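Local coordinates for protein particle-associated lyase (PDB 4Y9V) that probably cleaves the capsular polysaccharide of Acinetobacter baumannii as the trimeric tailspike lyase of phage AP22, at residues A[538-543]-A[599-604]. Sequence-based numbering, arbitrary orientation.
Unlike the reference sequence in segment 599-604: Ile602 (reference Val). With SO4 (sulfate ion), chain L.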
ATOM      1  N   ALA A 538      28.132  12.089  48.498  1.00  7.71           N
ATOM      2  CA  ALA A 538      27.419  11.802  47.249  1.00  7.56           C
ATOM      3  C   ALA A 538      27.681  12.975  46.327  1.00  7.41           C
ATOM      4  O   ALA A 538      27.857  14.113  46.802  1.00  8.46           O
ATOM      5  CB  ALA A 538      25.948  11.606  47.504  1.00  8.63           C
ATOM      6  N   THR A 539      27.636  12.739  45.019  1.00  7.20           N
ATOM      7  CA  THR A 539      27.637  13.804  44.032  1.00  7.55           C
ATOM      8  C   THR A 539      26.416  13.564  43.134  1.00  7.09           C
ATOM      9  O   THR A 539      26.380  12.563  42.423  1.00  7.47           O
ATOM     10  CB  THR A 539      28.912  13.878  43.235  1.00  7.53           C
ATOM     11  OG1 THR A 539      30.055  14.088  44.129  1.00  7.65           O
ATOM     12  CG2 THR A 539      28.872  14.938  42.176  1.00  8.93           C
ATOM     13  N   ARG A 540      25.434  14.460  43.206  1.00  7.91           N
ATOM     14  CA  ARG A 540      24.136  14.239  42.607  1.00  7.54           C
ATOM     15  C   ARG A 540      23.929  15.181  41.450  1.00  7.18           C
ATOM     16  O   ARG A 540      24.138  16.394  41.605  1.00  8.46           O
ATOM     17  CB  ARG A 540      23.027  14.443  43.636  1.00  8.24           C
ATOM     18  CG  ARG A 540      23.344  13.698  44.953  1.00  9.56           C
ATOM     19  CD  ARG A 540      22.124  13.597  45.911  1.00  9.97           C
ATOM     20  NE  ARG A 540      21.699  14.919  46.375  1.00  9.29           N
ATOM     21  CZ  ARG A 540      20.749  15.053  47.294  1.00  9.32           C
ATOM     22  NH1 ARG A 540      20.176  13.980  47.821  1.00  9.40           N
ATOM     23  NH2 ARG A 540      20.382  16.267  47.674  1.00 10.25           N
ATOM     24  N   ALA A 541      23.490  14.677  40.289  1.00  6.81           N
ATOM     25  CA  ALA A 541      22.993  15.570  39.273  1.00  7.23           C
ATOM     26  C   ALA A 541      21.738  16.277  39.798  1.00  6.86           C
ATOM     27  O   ALA A 541      21.022  15.749  40.651  1.00  7.65           O
ATOM     28  CB  ALA A 541      22.629  14.776  38.030  1.00  7.97           C
ATOM     29  N   ASN A 542      21.430  17.457  39.262  1.00  7.13           N
ATOM     30  CA  ASN A 542      20.143  18.026  39.504  1.00  8.00           C
ATOM     31  C   ASN A 542      19.072  17.088  38.926  1.00  7.80           C
ATOM     32  O   ASN A 542      19.302  16.367  37.953  1.00  8.92           O
ATOM     33  CB  ASN A 542      19.974  19.404  38.860  1.00 10.35           C
ATOM     34  CG  ASN A 542      20.865  20.485  39.415  1.00 13.10           C
ATOM     35  OD1 ASN A 542      21.570  20.350  40.436  1.00 14.55           O
ATOM     36  ND2 ASN A 542      20.848  21.550  38.721  1.00 20.40           N
ATOM     37  N   VAL A 543      17.876  17.128  39.510  0.68  7.91           N
ATOM     38  CA  VAL A 543      16.782  16.307  38.985  0.68  7.45           C
ATOM     39  C   VAL A 543      16.560  16.630  37.523  0.68  6.77           C
ATOM     40  O   VAL A 543      16.621  17.792  37.072  0.68  8.69           O
ATOM     41  CB  VAL A 543      15.522  16.487  39.841  0.68  7.74           C
ATOM     42  CG1 VAL A 543      14.900  17.868  39.716  0.68  9.87           C
ATOM     43  CG2 VAL A 543      14.471  15.437  39.481  0.68  8.92           C
ATOM     44  N   ARG A 599      17.184  11.049  38.639  1.00  5.85           N
ATOM     45  CA  ARG A 599      18.233  11.844  39.282  1.00  5.90           C
ATOM     46  C   ARG A 599      19.473  11.021  39.483  1.00  5.87           C
ATOM     47  O   ARG A 599      19.754  10.495  40.586  1.00  5.93           O
ATOM     48  CB  ARG A 599      17.751  12.479  40.600  1.00  6.27           C
ATOM     49  CG  ARG A 599      18.739  13.550  41.062  1.00  6.36           C
ATOM     50  CD  ARG A 599      18.307  14.173  42.409  1.00  7.73           C
ATOM     51  NE  ARG A 599      19.199  15.277  42.699  1.00  7.33           N
ATOM     52  CZ  ARG A 599      19.105  16.036  43.793  1.00  7.69           C
ATOM     53  NH1 ARG A 599      18.242  15.766  44.731  1.00  9.17           N
ATOM     54  NH2 ARG A 599      19.913  17.058  43.913  1.00  9.10           N
ATOM     55  N   PRO A 600      20.304  10.879  38.441  1.00  6.36           N
ATOM     56  CA  PRO A 600      21.545  10.118  38.580  1.00  6.71           C
ATOM     57  C   PRO A 600      22.465  10.744  39.640  1.00  6.17           C
ATOM     58  O   PRO A 600      22.503  11.952  39.803  1.00  6.95           O
ATOM     59  CB  PRO A 600      22.166  10.277  37.185  1.00  9.62           C
ATOM     60  CG  PRO A 600      21.110  10.705  36.308  1.00 11.17           C
ATOM     61  CD  PRO A 600      20.119  11.428  37.085  1.00  7.16           C
ATOM     62  N   ALA A 601      23.209   9.862  40.300  1.00  6.07           N
ATOM     63  CA  ALA A 601      24.163  10.298  41.324  1.00  5.94           C
ATOM     64  C   ALA A 601      25.270   9.275  41.453  1.00  5.98           C
ATOM     65  O   ALA A 601      25.147   8.134  41.023  1.00  6.39           O
ATOM     66  CB  ALA A 601      23.433  10.481  42.663  1.00  6.67           C
ATOM     67  N   ILE A 602      26.337   9.704  42.137  1.00  6.06           N
ATOM     68  CA  ILE A 602      27.375   8.831  42.637  1.00  6.58           C
ATOM     69  C   ILE A 602      27.328   8.825  44.154  1.00  6.29           C
ATOM     70  O   ILE A 602      27.223   9.887  44.786  1.00  7.13           O
ATOM     71  CB  ILE A 602      28.794   9.401  42.220  1.00  9.38           C
ATOM     72  CG1 ILE A 602      28.975   9.314  40.737  1.00 11.22           C
ATOM     73  CG2 ILE A 602      29.904   8.695  42.987  1.00  8.83           C
ATOM     74  CD1 ILE A 602      28.602   7.936  40.365  1.00 28.20           C
ATOM     75  N   LEU A 603      27.458   7.632  44.723  1.00  6.11           N
ATOM     76  CA  LEU A 603      27.718   7.446  46.157  1.00  6.43           C
ATOM     77  C   LEU A 603      29.211   7.097  46.298  1.00  6.48           C
ATOM     78  O   LEU A 603      29.693   6.147  45.666  1.00  7.48           O
ATOM     79  CB  LEU A 603      26.856   6.366  46.752  1.00  6.59           C
ATOM     80  CG  LEU A 603      25.341   6.618  46.694  1.00  7.09           C
ATOM     81  CD1 LEU A 603      24.581   5.448  47.244  1.00  7.70           C
ATOM     82  CD2 LEU A 603      24.944   7.867  47.430  1.00  9.98           C
ATOM     83  N   TRP A 604      29.923   7.858  47.103  1.00  6.66           N
ATOM     84  CA  TRP A 604      31.351   7.665  47.297  1.00  6.83           C
ATOM     85  C   TRP A 604      31.625   6.714  48.454  1.00  7.04           C
ATOM     86  O   TRP A 604      30.969   6.828  49.516  1.00  8.17           O
ATOM     87  CB  TRP A 604      32.050   9.020  47.586  1.00  7.43           C
ATOM     88  CG  TRP A 604      31.887   9.996  46.472  1.00  6.90           C
ATOM     89  CD1 TRP A 604      31.087  11.097  46.463  1.00  7.36           C
ATOM     90  CD2 TRP A 604      32.553   9.954  45.191  1.00  6.70           C
ATOM     91  NE1 TRP A 604      31.195  11.757  45.247  1.00  7.26           N
ATOM     92  CE2 TRP A 604      32.075  11.067  44.463  1.00  6.75           C
ATOM     93  CE3 TRP A 604      33.457   9.096  44.600  1.00  7.15           C
ATOM     94  CZ2 TRP A 604      32.503  11.335  43.150  1.00  7.20           C
ATOM     95  CZ3 TRP A 604      33.895   9.343  43.298  1.00  7.50           C
ATOM     96  CH2 TRP A 604      33.399  10.467  42.601  1.00  7.38           C
TER
HETATM   97  S   SO4 L 810      22.601  18.692  45.961  0.75 10.27           S
HETATM   98  O1  SO4 L 810      23.302  19.387  47.080  0.67 11.12           O
HETATM   99  O2  SO4 L 810      23.189  17.335  45.769  0.90 11.10           O
HETATM  100  O3  SO4 L 810      22.803  19.487  44.703  0.81 12.18           O
HETATM  101  O4  SO4 L 810      21.123  18.612  46.274  0.81 11.44           O
HETATM  102  O   HOH W   1      22.135  18.232  42.392  1.00  9.83           O
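Thr539 and Ile602 form an antiparallel hydrogen-bonded pair, joined by Thr539 N to Ile602 O and Ile602 N to Thr539 O, both 2.9 Å. Past the end of strand 538-540, Ala541 N still donates to Pro600 O. Strand 597-604 is the middle of three antiparallel strands in the C-terminal Ig-like domain, with strand 586-594 on its other side. The indole of Trp604 comes edge-on to Thr539, and its NE1 donates to Thr539 OG1 at 2.8 Å, in the ring plane. Thr539 OG1 lies beside its own backbone N (chi1 -59°), on the side of the tryptophan, and is also hydrogen-bonded to Asn536 OD1. CG2 of Ile602 covers one indole face. At the other end, Arg599 is fully extended, with CG anti to its backbone N (chi1 -167°). Its NE gives a nearly straight bond (170°) to Ala541 O at 2.8 Å, in the guanidinium plane. NH1 of Arg599 lies over the guanidinium face of Arg540, 3.7 Å from CZ, with the two planes 36° apart. A sulfate, probably from the crystallisation liquor, is held mainly by Arg540 NE and NH2, with a longer bond from Arg599 NH2. Arg540 NH1 and Arg599 NH1 hydrogen-bond to Trp569 O and Ser568 OG of a neighbouring subunit. The sulfate shared by the two guanidinium groups probably offsets their like charges, while the NH1 bonds tie the strand pair into the trimer interface.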